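PDB 5EUF: protease from Helicobacter pylori, which probably acts as a zinc-dependent M16 metalloprotease that cleaves the cytoplasmic domain of human junctional adhesion molecule A, weakening the gastric epithelial barrier. Local coordinates for residues B[151-156]-B[411-416]; B[143-148]-B[240-245]; B[274-279]-B[309-314]. One frame throughout, in Å; residues are numbered along the deposited sequence.

Contact 1 of 3, residues B[151-156]-B[411-416]; sequences FNTAYV and QSTTVF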
ATOM      1  N   PHE B 151      -0.654   2.194 -10.954  1.00 13.86           N
ATOM      2  CA  PHE B 151      -1.643   1.920  -9.921  1.00 28.92           C
ATOM      3  C   PHE B 151      -1.052   2.078  -8.521  1.00 24.70           C
ATOM      4  O   PHE B 151      -1.769   2.396  -7.573  1.00 30.00           O
ATOM      5  CB  PHE B 151      -2.238   0.524 -10.107  1.00 15.66           C
ATOM      6  CG  PHE B 151      -3.282   0.455 -11.186  1.00 18.81           C
ATOM      7  CD1 PHE B 151      -4.590   0.830 -10.927  1.00 18.66           C
ATOM      8  CD2 PHE B 151      -2.955   0.027 -12.463  1.00 36.12           C
ATOM      9  CE1 PHE B 151      -5.555   0.774 -11.921  1.00 22.00           C
ATOM     10  CE2 PHE B 151      -3.916  -0.031 -13.463  1.00 21.30           C
ATOM     11  CZ  PHE B 151      -5.216   0.342 -13.190  1.00 18.81           C
ATOM     12  N   ASN B 152       0.256   1.870  -8.397  1.00 15.59           N
ATOM     13  CA  ASN B 152       0.954   2.163  -7.148  1.00 25.10           C
ATOM     14  C   ASN B 152       0.844   3.641  -6.791  1.00 28.73           C
ATOM     15  O   ASN B 152       0.762   4.006  -5.616  1.00 15.20           O
ATOM     16  CB  ASN B 152       2.433   1.774  -7.237  1.00 26.80           C
ATOM     17  CG  ASN B 152       2.641   0.281  -7.361  1.00 32.29           C
ATOM     18  OD1 ASN B 152       3.679  -0.171  -7.850  1.00 26.37           O
ATOM     19  ND2 ASN B 152       1.658  -0.495  -6.919  1.00 30.76           N
ATOM     20  N   THR B 153       0.845   4.485  -7.818  1.00 14.96           N
ATOM     21  CA  THR B 153       0.831   5.930  -7.632  1.00 27.63           C
ATOM     22  C   THR B 153      -0.590   6.468  -7.484  1.00 33.07           C
ATOM     23  O   THR B 153      -0.874   7.250  -6.575  1.00 41.79           O
ATOM     24  CB  THR B 153       1.520   6.650  -8.810  1.00 19.18           C
ATOM     25  OG1 THR B 153       2.778   6.024  -9.085  1.00 16.83           O
ATOM     26  CG2 THR B 153       1.746   8.119  -8.488  1.00 16.17           C
ATOM     27  N   ALA B 154      -1.473   6.042  -8.381  1.00 24.81           N
ATOM     28  CA  ALA B 154      -2.841   6.548  -8.432  1.00 26.06           C
ATOM     29  C   ALA B 154      -3.638   6.177  -7.186  1.00 21.66           C
ATOM     30  O   ALA B 154      -4.447   6.969  -6.701  1.00 14.09           O
ATOM     31  CB  ALA B 154      -3.543   6.032  -9.680  1.00 24.94           C
ATOM     32  N   TYR B 155      -3.414   4.967  -6.684  1.00 18.41           N
ATOM     33  CA  TYR B 155      -4.084   4.493  -5.477  1.00 18.52           C
ATOM     34  C   TYR B 155      -3.075   4.287  -4.354  1.00 26.17           C
ATOM     35  O   TYR B 155      -1.960   3.816  -4.583  1.00 43.05           O
ATOM     36  CB  TYR B 155      -4.836   3.189  -5.743  1.00 16.87           C
ATOM     37  CG  TYR B 155      -5.976   3.296  -6.734  1.00 27.96           C
ATOM     38  CD1 TYR B 155      -7.255   3.654  -6.320  1.00 21.48           C
ATOM     39  CD2 TYR B 155      -5.780   3.015  -8.081  1.00 19.71           C
ATOM     40  CE1 TYR B 155      -8.303   3.740  -7.215  1.00 12.84           C
ATOM     41  CE2 TYR B 155      -6.824   3.098  -8.987  1.00 15.04           C
ATOM     42  CZ  TYR B 155      -8.083   3.459  -8.547  1.00 17.52           C
ATOM     43  OH  TYR B 155      -9.122   3.543  -9.446  1.00 31.27           O
ATOM     44  N   VAL B 156      -3.474   4.632  -3.138  1.00 24.88           N
ATOM     45  CA  VAL B 156      -2.571   4.584  -1.995  1.00 22.66           C
ATOM     46  C   VAL B 156      -3.045   3.568  -0.961  1.00 16.54           C
ATOM     47  O   VAL B 156      -2.243   2.899  -0.309  1.00 25.20           O
ATOM     48  CB  VAL B 156      -2.449   5.973  -1.336  1.00 20.45           C
ATOM     49  CG1 VAL B 156      -1.550   5.918  -0.115  1.00 21.03           C
ATOM     50  CG2 VAL B 156      -1.924   6.985  -2.341  1.00 18.01           C
ATOM     51  N   GLN B 411      -7.034  15.245 -10.026  1.00 41.41           N
ATOM     52  CA  GLN B 411      -7.355  13.821 -10.018  1.00 37.30           C
ATOM     53  C   GLN B 411      -6.435  13.070 -10.970  1.00 38.32           C
ATOM     54  O   GLN B 411      -6.658  11.897 -11.277  1.00 35.06           O
ATOM     55  CB  GLN B 411      -8.814  13.588 -10.411  1.00 29.35           C
ATOM     56  CG  GLN B 411      -9.822  14.324  -9.556  1.00 41.38           C
ATOM     57  CD  GLN B 411     -11.244  14.079 -10.013  1.00 66.65           C
ATOM     58  OE1 GLN B 411     -11.520  13.110 -10.725  1.00 62.54           O
ATOM     59  NE2 GLN B 411     -12.157  14.959  -9.614  1.00 76.91           N
ATOM     60  N   SER B 412      -5.397  13.757 -11.438  1.00 36.05           N
ATOM     61  CA  SER B 412      -4.489  13.184 -12.420  1.00 20.61           C
ATOM     62  C   SER B 412      -3.365  12.396 -11.764  1.00 27.78           C
ATOM     63  O   SER B 412      -2.853  12.767 -10.711  1.00 36.50           O
ATOM     64  CB  SER B 412      -3.897  14.281 -13.308  1.00 35.02           C
ATOM     65  OG  SER B 412      -2.931  15.043 -12.605  1.00 28.46           O
ATOM     66  N   THR B 413      -2.997  11.295 -12.405  1.00 33.79           N
ATOM     67  CA  THR B 413      -1.840  10.511 -12.012  1.00 24.82           C
ATOM     68  C   THR B 413      -0.973  10.301 -13.242  1.00 26.19           C
ATOM     69  O   THR B 413      -1.462   9.867 -14.283  1.00 36.37           O
ATOM     70  CB  THR B 413      -2.240   9.156 -11.413  1.00 28.22           C
ATOM     71  OG1 THR B 413      -3.107   9.364 -10.289  1.00 35.63           O
ATOM     72  CG2 THR B 413      -1.005   8.382 -10.974  1.00 17.17           C
ATOM     73  N   THR B 414       0.309  10.624 -13.128  1.00 18.51           N
ATOM     74  CA  THR B 414       1.205  10.575 -14.273  1.00 19.10           C
ATOM     75  C   THR B 414       2.467   9.776 -13.970  1.00 24.94           C
ATOM     76  O   THR B 414       3.171  10.056 -13.004  1.00 19.97           O
ATOM     77  CB  THR B 414       1.602  11.989 -14.724  1.00 28.13           C
ATOM     78  OG1 THR B 414       0.424  12.741 -15.038  1.00 41.52           O
ATOM     79  CG2 THR B 414       2.500  11.926 -15.941  1.00 32.43           C
ATOM     80  N   VAL B 415       2.753   8.780 -14.802  1.00 24.32           N
ATOM     81  CA  VAL B 415       3.951   7.968 -14.624  1.00 23.98           C
ATOM     82  C   VAL B 415       4.799   7.952 -15.891  1.00 33.77           C
ATOM     83  O   VAL B 415       4.318   7.592 -16.965  1.00 42.23           O
ATOM     84  CB  VAL B 415       3.598   6.520 -14.231  1.00 22.36           C
ATOM     85  CG1 VAL B 415       4.857   5.672 -14.131  1.00 20.36           C
ATOM     86  CG2 VAL B 415       2.831   6.504 -12.917  1.00 18.87           C
ATOM     87  N   PHE B 416       6.063   8.348 -15.756  1.00 36.36           N
ATOM     88  CA  PHE B 416       6.992   8.379 -16.882  1.00 27.09           C
ATOM     89  C   PHE B 416       7.888   7.143 -16.902  1.00 35.91           C
ATOM     90  O   PHE B 416       8.354   6.686 -15.857  1.00 41.07           O
ATOM     91  CB  PHE B 416       7.859   9.639 -16.828  1.00 24.46           C
ATOM     92  CG  PHE B 416       7.083  10.919 -16.939  1.00 40.84           C
ATOM     93  CD1 PHE B 416       6.130  11.086 -17.930  1.00 38.58           C
ATOM     94  CD2 PHE B 416       7.307  11.959 -16.049  1.00 44.50           C
ATOM     95  CE1 PHE B 416       5.416  12.269 -18.032  1.00 43.21           C
ATOM     96  CE2 PHE B 416       6.599  13.142 -16.146  1.00 36.24           C
ATOM     97  CZ  PHE B 416       5.652  13.297 -17.138  1.00 37.62           C
TER

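Contact 2 of 3, residues B[143-148]-B[240-245]; sequences IGMLYF and AVVHKD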
ATOM      1  N   ILE B 143       5.381  -1.858 -20.974  1.00 37.85           N
ATOM      2  CA  ILE B 143       3.973  -1.606 -20.702  1.00 33.50           C
ATOM      3  C   ILE B 143       3.537  -2.233 -19.374  1.00 43.59           C
ATOM      4  O   ILE B 143       2.660  -1.702 -18.693  1.00 55.44           O
ATOM      5  CB  ILE B 143       3.073  -2.131 -21.854  1.00 29.56           C
ATOM      6  CG1 ILE B 143       1.631  -1.655 -21.674  1.00 28.94           C
ATOM      7  CG2 ILE B 143       3.142  -3.653 -21.968  1.00 26.72           C
ATOM      8  CD1 ILE B 143       1.476  -0.157 -21.754  1.00 26.52           C
ATOM      9  N   GLY B 144       4.166  -3.345 -18.999  1.00 39.69           N
ATOM     10  CA  GLY B 144       3.823  -4.040 -17.772  1.00 25.45           C
ATOM     11  C   GLY B 144       4.248  -3.280 -16.529  1.00 38.97           C
ATOM     12  O   GLY B 144       3.458  -3.104 -15.602  1.00 41.91           O
HETATM   13  N   MSE B 145       5.501  -2.833 -16.511  1.00 37.20           N
HETATM   14  CA  MSE B 145       6.027  -2.047 -15.398  1.00 29.83           C
HETATM   15  C   MSE B 145       5.277  -0.731 -15.261  1.00 35.10           C
HETATM   16  O   MSE B 145       4.960  -0.299 -14.154  1.00 38.20           O
HETATM   17  CB  MSE B 145       7.520  -1.776 -15.584  1.00 27.92           C
HETATM   18  CG  MSE B 145       8.184  -1.091 -14.400  1.00 20.30           C
HETATM   19 SE   MSE B 145       8.256  -2.232 -12.822  0.58 64.83          SE
HETATM   20  CE  MSE B 145       9.353  -1.100 -11.670  1.00 72.19           C
ATOM     21  N   LEU B 146       5.004  -0.097 -16.399  1.00 33.23           N
ATOM     22  CA  LEU B 146       4.265   1.161 -16.433  1.00 31.28           C
ATOM     23  C   LEU B 146       2.864   0.985 -15.860  1.00 33.15           C
ATOM     24  O   LEU B 146       2.375   1.832 -15.112  1.00 35.81           O
ATOM     25  CB  LEU B 146       4.184   1.692 -17.865  1.00 31.22           C
ATOM     26  CG  LEU B 146       3.411   2.992 -18.076  1.00 29.05           C
ATOM     27  CD1 LEU B 146       4.088   4.135 -17.344  1.00 36.25           C
ATOM     28  CD2 LEU B 146       3.282   3.305 -19.559  1.00 26.76           C
ATOM     29  N   TYR B 147       2.232  -0.126 -16.219  1.00 32.91           N
ATOM     30  CA  TYR B 147       0.893  -0.469 -15.749  1.00 34.09           C
ATOM     31  C   TYR B 147       0.878  -0.644 -14.230  1.00 36.42           C
ATOM     32  O   TYR B 147      -0.005  -0.132 -13.538  1.00 20.63           O
ATOM     33  CB  TYR B 147       0.419  -1.748 -16.446  1.00 40.69           C
ATOM     34  CG  TYR B 147      -1.058  -2.053 -16.336  1.00 50.49           C
ATOM     35  CD1 TYR B 147      -1.997  -1.305 -17.037  1.00 47.55           C
ATOM     36  CD2 TYR B 147      -1.510  -3.119 -15.567  1.00 53.46           C
ATOM     37  CE1 TYR B 147      -3.349  -1.594 -16.948  1.00 34.37           C
ATOM     38  CE2 TYR B 147      -2.859  -3.416 -15.474  1.00 48.56           C
ATOM     39  CZ  TYR B 147      -3.773  -2.651 -16.167  1.00 40.68           C
ATOM     40  OH  TYR B 147      -5.113  -2.945 -16.078  1.00 48.99           O
ATOM     41  N   PHE B 148       1.875  -1.358 -13.719  1.00 36.95           N
ATOM     42  CA  PHE B 148       1.970  -1.645 -12.292  1.00 28.88           C
ATOM     43  C   PHE B 148       2.311  -0.393 -11.488  1.00 31.53           C
ATOM     44  O   PHE B 148       1.628  -0.066 -10.516  1.00 37.23           O
ATOM     45  CB  PHE B 148       3.016  -2.729 -12.043  1.00 15.89           C
ATOM     46  CG  PHE B 148       2.947  -3.340 -10.673  1.00 24.36           C
ATOM     47  CD1 PHE B 148       2.048  -4.359 -10.401  1.00 28.16           C
ATOM     48  CD2 PHE B 148       3.790  -2.910  -9.664  1.00 16.88           C
ATOM     49  CE1 PHE B 148       1.986  -4.931  -9.143  1.00 28.97           C
ATOM     50  CE2 PHE B 148       3.735  -3.478  -8.405  1.00 24.62           C
ATOM     51  CZ  PHE B 148       2.833  -4.490  -8.144  1.00 23.56           C
ATOM     52  N   ALA B 240       5.266  10.089 -10.764  1.00 18.80           N
ATOM     53  CA  ALA B 240       6.336   9.151 -10.473  1.00 19.22           C
ATOM     54  C   ALA B 240       7.133   8.877 -11.741  1.00 19.87           C
ATOM     55  O   ALA B 240       6.562   8.639 -12.804  1.00 20.06           O
ATOM     56  CB  ALA B 240       5.775   7.863  -9.903  1.00 18.44           C
ATOM     57  N   VAL B 241       8.455   8.925 -11.632  1.00 21.52           N
ATOM     58  CA  VAL B 241       9.312   8.605 -12.763  1.00 22.78           C
ATOM     59  C   VAL B 241       9.931   7.231 -12.560  1.00 27.41           C
ATOM     60  O   VAL B 241      10.440   6.927 -11.482  1.00 48.96           O
ATOM     61  CB  VAL B 241      10.421   9.656 -12.952  1.00 23.12           C
ATOM     62  CG1 VAL B 241      11.420   9.193 -14.001  1.00 24.23           C
ATOM     63  CG2 VAL B 241       9.817  10.997 -13.336  1.00 23.07           C
ATOM     64  N   VAL B 242       9.871   6.393 -13.590  1.00 22.01           N
ATOM     65  CA  VAL B 242      10.454   5.062 -13.503  1.00 40.27           C
ATOM     66  C   VAL B 242      11.590   4.873 -14.506  1.00 38.33           C
ATOM     67  O   VAL B 242      11.360   4.772 -15.710  1.00 44.21           O
ATOM     68  CB  VAL B 242       9.395   3.970 -13.729  1.00 30.16           C
ATOM     69  CG1 VAL B 242      10.045   2.595 -13.727  1.00 26.61           C
ATOM     70  CG2 VAL B 242       8.317   4.058 -12.662  1.00 23.70           C
ATOM     71  N   HIS B 243      12.816   4.838 -13.997  1.00 31.06           N
ATOM     72  CA  HIS B 243      13.978   4.545 -14.824  1.00 31.03           C
ATOM     73  C   HIS B 243      14.224   3.040 -14.869  1.00 44.43           C
ATOM     74  O   HIS B 243      14.437   2.406 -13.835  1.00 41.80           O
ATOM     75  CB  HIS B 243      15.220   5.270 -14.301  1.00 30.01           C
ATOM     76  CG  HIS B 243      15.245   6.733 -14.616  1.00 35.65           C
ATOM     77  ND1 HIS B 243      15.681   7.225 -15.827  1.00 45.65           N
ATOM     78  CD2 HIS B 243      14.895   7.811 -13.875  1.00 35.66           C
ATOM     79  CE1 HIS B 243      15.594   8.543 -15.821  1.00 41.47           C
ATOM     80  NE2 HIS B 243      15.119   8.925 -14.649  1.00 36.22           N
ATOM     81  N   LYS B 244      14.183   2.472 -16.071  1.00 37.96           N
ATOM     82  CA  LYS B 244      14.420   1.046 -16.246  1.00 40.52           C
ATOM     83  C   LYS B 244      15.511   0.816 -17.283  1.00 59.93           C
ATOM     84  O   LYS B 244      15.598   1.543 -18.270  1.00 66.89           O
ATOM     85  CB  LYS B 244      13.132   0.332 -16.657  1.00 51.15           C
ATOM     86  CG  LYS B 244      13.072  -1.121 -16.216  1.00 64.74           C
ATOM     87  CD  LYS B 244      13.151  -1.228 -14.699  1.00 65.02           C
ATOM     88  CE  LYS B 244      13.254  -2.674 -14.245  1.00 67.39           C
ATOM     89  NZ  LYS B 244      13.368  -2.780 -12.763  1.00 70.19           N
ATOM     90  N   ASP B 245      16.345  -0.194 -17.054  1.00 61.47           N
ATOM     91  CA  ASP B 245      17.464  -0.474 -17.948  1.00 71.14           C
ATOM     92  C   ASP B 245      17.004  -1.102 -19.259  1.00 69.05           C
ATOM     93  O   ASP B 245      17.493  -0.747 -20.331  1.00 75.02           O
ATOM     94  CB  ASP B 245      18.481  -1.388 -17.262  1.00 88.44           C
ATOM     95  CG  ASP B 245      19.226  -0.693 -16.142  1.00106.91           C
ATOM     96  OD1 ASP B 245      18.629   0.186 -15.485  1.00112.75           O
ATOM     97  OD2 ASP B 245      20.410  -1.026 -15.919  1.00112.06           O
TER

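Contact 3 of 3, residues B[274-279]-B[309-314]; sequences KLLGEG and SVFLFI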
ATOM      1  N   LYS B 274     -13.736   5.939 -26.809  1.00 23.70           N
ATOM      2  CA  LYS B 274     -13.963   5.623 -28.217  1.00 25.98           C
ATOM      3  C   LYS B 274     -13.488   6.766 -29.109  1.00 25.05           C
ATOM      4  O   LYS B 274     -12.957   6.541 -30.197  1.00 38.47           O
ATOM      5  CB  LYS B 274     -15.447   5.340 -28.475  1.00 38.60           C
ATOM      6  CG  LYS B 274     -15.808   3.863 -28.597  1.00 45.48           C
ATOM      7  CD  LYS B 274     -15.569   3.108 -27.299  1.00 58.36           C
ATOM      8  CE  LYS B 274     -15.842   1.621 -27.471  1.00 50.20           C
ATOM      9  NZ  LYS B 274     -14.973   1.020 -28.523  1.00 44.62           N
ATOM     10  N   LEU B 275     -13.680   7.992 -28.634  1.00 20.99           N
ATOM     11  CA  LEU B 275     -13.300   9.184 -29.383  1.00 25.39           C
ATOM     12  C   LEU B 275     -11.811   9.512 -29.270  1.00 33.13           C
ATOM     13  O   LEU B 275     -11.159   9.831 -30.266  1.00 27.93           O
ATOM     14  CB  LEU B 275     -14.121  10.382 -28.906  1.00 26.49           C
ATOM     15  CG  LEU B 275     -13.627  11.751 -29.373  1.00 36.58           C
ATOM     16  CD1 LEU B 275     -14.082  12.032 -30.801  1.00 42.74           C
ATOM     17  CD2 LEU B 275     -14.072  12.852 -28.417  1.00 23.30           C
ATOM     18  N   LEU B 276     -11.280   9.436 -28.054  1.00 27.34           N
ATOM     19  CA  LEU B 276      -9.926   9.905 -27.777  1.00 29.82           C
ATOM     20  C   LEU B 276      -8.829   8.931 -28.200  1.00 35.28           C
ATOM     21  O   LEU B 276      -7.910   9.307 -28.930  1.00 35.35           O
ATOM     22  CB  LEU B 276      -9.776  10.217 -26.287  1.00 19.95           C
ATOM     23  CG  LEU B 276     -10.525  11.448 -25.781  1.00 22.54           C
ATOM     24  CD1 LEU B 276     -10.401  11.561 -24.271  1.00 27.59           C
ATOM     25  CD2 LEU B 276     -10.003  12.706 -26.455  1.00 21.33           C
ATOM     26  N   GLY B 277      -8.913   7.685 -27.739  1.00 24.85           N
ATOM     27  CA  GLY B 277      -7.829   6.743 -27.951  1.00 27.80           C
ATOM     28  C   GLY B 277      -8.218   5.306 -28.244  1.00 30.53           C
ATOM     29  O   GLY B 277      -7.579   4.376 -27.752  1.00 37.10           O
ATOM     30  N   GLU B 278      -9.263   5.119 -29.045  1.00 30.90           N
ATOM     31  CA  GLU B 278      -9.640   3.785 -29.504  1.00 32.59           C
ATOM     32  C   GLU B 278     -10.031   3.817 -30.978  1.00 41.10           C
ATOM     33  O   GLU B 278     -10.757   4.708 -31.422  1.00 44.37           O
ATOM     34  CB  GLU B 278     -10.786   3.218 -28.662  1.00 25.79           C
ATOM     35  CG  GLU B 278     -10.400   2.883 -27.229  1.00 35.64           C
ATOM     36  CD  GLU B 278     -11.541   2.270 -26.443  1.00 42.33           C
ATOM     37  OE1 GLU B 278     -12.542   1.859 -27.068  1.00 31.97           O
ATOM     38  OE2 GLU B 278     -11.436   2.201 -25.199  1.00 57.39           O
ATOM     39  N   GLY B 279      -9.539   2.842 -31.736  1.00 34.94           N
ATOM     40  CA  GLY B 279      -9.786   2.791 -33.164  1.00 46.13           C
ATOM     41  C   GLY B 279      -8.722   3.534 -33.947  1.00 50.96           C
ATOM     42  O   GLY B 279      -7.878   4.220 -33.369  1.00 56.72           O
ATOM     43  N   SER B 309     -12.822   4.058 -10.027  1.00 23.25           N
ATOM     44  CA  SER B 309     -12.112   3.583 -11.207  1.00 30.64           C
ATOM     45  C   SER B 309     -11.148   4.613 -11.774  1.00 32.53           C
ATOM     46  O   SER B 309     -10.897   5.654 -11.167  1.00 19.84           O
ATOM     47  CB  SER B 309     -13.115   3.166 -12.286  1.00 39.48           C
ATOM     48  OG  SER B 309     -12.454   2.747 -13.465  1.00 53.94           O
ATOM     49  N   VAL B 310     -10.622   4.310 -12.956  1.00 40.92           N
ATOM     50  CA  VAL B 310      -9.596   5.131 -13.579  1.00 35.84           C
ATOM     51  C   VAL B 310      -9.764   5.193 -15.097  1.00 27.39           C
ATOM     52  O   VAL B 310      -9.946   4.168 -15.759  1.00 29.19           O
ATOM     53  CB  VAL B 310      -8.183   4.600 -13.229  1.00 14.91           C
ATOM     54  CG1 VAL B 310      -7.183   4.925 -14.321  1.00 26.77           C
ATOM     55  CG2 VAL B 310      -7.720   5.165 -11.893  1.00 23.38           C
ATOM     56  N   PHE B 311      -9.725   6.407 -15.637  1.00 19.29           N
ATOM     57  CA  PHE B 311      -9.643   6.607 -17.080  1.00 22.19           C
ATOM     58  C   PHE B 311      -8.173   6.756 -17.440  1.00 15.74           C
ATOM     59  O   PHE B 311      -7.489   7.630 -16.913  1.00 18.43           O
ATOM     60  CB  PHE B 311     -10.439   7.837 -17.514  1.00 29.88           C
ATOM     61  CG  PHE B 311     -10.719   7.890 -18.988  1.00 38.38           C
ATOM     62  CD1 PHE B 311      -9.730   8.263 -19.885  1.00 44.16           C
ATOM     63  CD2 PHE B 311     -11.975   7.574 -19.474  1.00 31.26           C
ATOM     64  CE1 PHE B 311      -9.988   8.313 -21.241  1.00 40.17           C
ATOM     65  CE2 PHE B 311     -12.240   7.626 -20.829  1.00 36.69           C
ATOM     66  CZ  PHE B 311     -11.245   7.996 -21.714  1.00 37.56           C
ATOM     67  N   LEU B 312      -7.686   5.909 -18.338  1.00 20.63           N
ATOM     68  CA  LEU B 312      -6.247   5.770 -18.526  1.00 24.35           C
ATOM     69  C   LEU B 312      -5.753   6.126 -19.930  1.00 34.91           C
ATOM     70  O   LEU B 312      -6.242   5.590 -20.923  1.00 52.53           O
ATOM     71  CB  LEU B 312      -5.833   4.339 -18.185  1.00 16.00           C
ATOM     72  CG  LEU B 312      -4.338   4.051 -18.092  1.00 42.95           C
ATOM     73  CD1 LEU B 312      -3.685   4.966 -17.071  1.00 46.97           C
ATOM     74  CD2 LEU B 312      -4.112   2.596 -17.729  1.00 39.54           C
ATOM     75  N   PHE B 313      -4.777   7.030 -19.998  1.00 24.16           N
ATOM     76  CA  PHE B 313      -4.087   7.352 -21.248  1.00 20.93           C
ATOM     77  C   PHE B 313      -2.679   6.763 -21.251  1.00 34.20           C
ATOM     78  O   PHE B 313      -1.895   7.017 -20.335  1.00 40.75           O
ATOM     79  CB  PHE B 313      -3.996   8.865 -21.455  1.00 27.41           C
ATOM     80  CG  PHE B 313      -5.321   9.536 -21.665  1.00 27.82           C
ATOM     81  CD1 PHE B 313      -5.832   9.702 -22.942  1.00 26.36           C
ATOM     82  CD2 PHE B 313      -6.045  10.018 -20.587  1.00 21.83           C
ATOM     83  CE1 PHE B 313      -7.049  10.325 -23.139  1.00 18.53           C
ATOM     84  CE2 PHE B 313      -7.262  10.643 -20.778  1.00 21.61           C
ATOM     85  CZ  PHE B 313      -7.764  10.796 -22.054  1.00 21.85           C
ATOM     86  N   ILE B 314      -2.354   5.986 -22.279  1.00 24.14           N
ATOM     87  CA  ILE B 314      -1.019   5.400 -22.391  1.00 27.29           C
ATOM     88  C   ILE B 314      -0.401   5.679 -23.760  1.00 35.31           C
ATOM     89  O   ILE B 314      -1.038   5.464 -24.792  1.00 54.61           O
ATOM     90  CB  ILE B 314      -1.048   3.880 -22.148  1.00 28.59           C
ATOM     91  CG1 ILE B 314      -1.611   3.571 -20.759  1.00 28.71           C
ATOM     92  CG2 ILE B 314       0.346   3.291 -22.299  1.00 25.75           C
ATOM     93  CD1 ILE B 314      -1.620   2.103 -20.414  1.00 34.40           C
TER

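Contact 1 of 3, residues B[151-156]-B[411-416]
Helix-on-sheet packing of the alpha/beta kind brings Thr153 and Ala154, in the last turn of helix 142-154, onto Thr413 and Val415 of strand 412-418. The closest backbone approach is between Ala154 and Thr413, whose CA atoms lie 5.4 Å apart. Thr413 meets the helix with both branches. Its OG1 lies over Ala154, 3.4 Å from Ala154 CB, in van der Waals contact; the hydroxyl makes its hydrogen bond elsewhere. The chi1 of -57° sets Thr413 OG1 beside the backbone N and leaves CG2 anti to it, which brings the methyl against the helix backbone, Thr413 CG2 being 3.5 Å from Ala154 N. The same methyl meets that of Thr153, the two CG2 atoms of Thr153 and Thr413 being 3.7 Å apart. Two residues along the strand, Val415 adds one branch, its CG2 lying 3.9 Å from Thr153 OG1. That hydroxyl touches the valine by van der Waals contact alone, while its hydrogen bond goes to Arg149 O within the helix.

Ala154 O accepts a hydrogen bond from Lys257 NZ of the neighbouring strand 251-258. Thr153 also touches Ala240 on strand 238-243, so the helix end spans three adjacent strands, while Thr414 points to the other face of the sheet and packs on helix 323-338.

Contact 2 of 3, residues B[143-148]-B[240-245]
Val242 and Lys244 meet Met145 of helix 142-154 at the margin of the five-stranded mixed sheet, where the helix packs against strand 238-243, the outermost of this chain. Met145 is a selenomethionine introduced in place of methionine. Ala240 opens the segment: its backbone bonds to Thr414 and Phe416 tie it to strand 412-418, and on its other side it pairs antiparallel with a strand of the second subunit, so the sheet continues across the interface. Val241 turns to the opposite face and packs on Phe416.

Val242 comes back toward the helix. Its CG1 branch lies 4.2 Å from Met145 CG, a loose apolar contact in which the two side chains approach at a slant. With CG anti to the backbone N (chi1 -174°), the Met145 chain reaches out from the helix, and the bend at chi2 (67°) sets the selenium farther from the valine than CG. The terminal methyl stays beside the same valine branch, Met145 CE being 4.3 Å from Val242 CG1. Asp235 of the second subunit packs on both Met145 and Val242, which places this patch at the dimer interface.

His243 again faces the other way, touching Lys418. Past the strand, the end of the Lys244 side chain comes near the selenomethionine methyl, with Lys244 NZ 4.5 Å from Met145 CE.

Contact 3 of 3, residues B[274-279]-B[309-314]
Leu276 is the last residue with helical backbone angles in helix 266-276, and at Gly277 (phi/psi -142°/40°) the chain breaks away; Leu276, the residue before the break, faces Phe311 and Phe313, alternate residues of strand 309-317. A single leucine branch carries the contact. Leu276 CD1 comes to the edge of the Phe313 ring, close to the ring plane, 3.5 Å from Phe313 CZ. The neighbouring corner of that ring is almost as near, with Phe313 CE1 3.7 Å from Leu276 CD1, so the methyl sits against the outer end of the phenyl group and not over a face. Further back along the leucine, Leu276 CB lies 4.2 Å from Phe313 CE1. The same methyl reaches the second aromatic more loosely and at an oblique angle, Phe311 CE1 being 4.5 Å from Leu276 CD1. Neither phenylalanine CB points at the helix; the far ends of the rings come nearer. In Phe313, CG anti to the carbonyl carbon (chi1 -66°) lets the ring end reach Leu276 CD1 from such a CB.

Away from this apolar contact, Lys274 NZ donates to Glu278 OE1 at 3.0 Å in a salt bridge, approaching that oxygen nearly along its C-O bond, while Glu278 OE2 is bonded to Ser273 OG. These bonds link the last helical turn to the chain that follows it.

Leu334 of helix 323-338 packs on both Leu276 and Phe313, and the rings of Phe311 and Phe407 meet edge-to-face. Helix, aromatic strand residues and neighbouring helix thus form a buried apolar layer on one face of the mixed sheet, the alpha/beta architecture of the second, inactive-type M16 domain.

In the fold
All three contacts place a helix on the same five-stranded sheet, but from two sides. Contacts 1 and 2 share helix 142-154, which lies on strands 412-418 and 238-243, neighbours in the sheet. Contact 3 uses helix 266-276 on the other face, while Ile314, from its strand, turns back to pack on Ile143 and Leu146 of helix 142-154. Contacts 1 and 3 are buried, the former built of small threonine, alanine and valine groups, the latter of leucine against aromatic rings. Contact 2 is partly buried and sparser, with a lysine at its margin; it lies at the interface with the second subunit through Met145 and Val242.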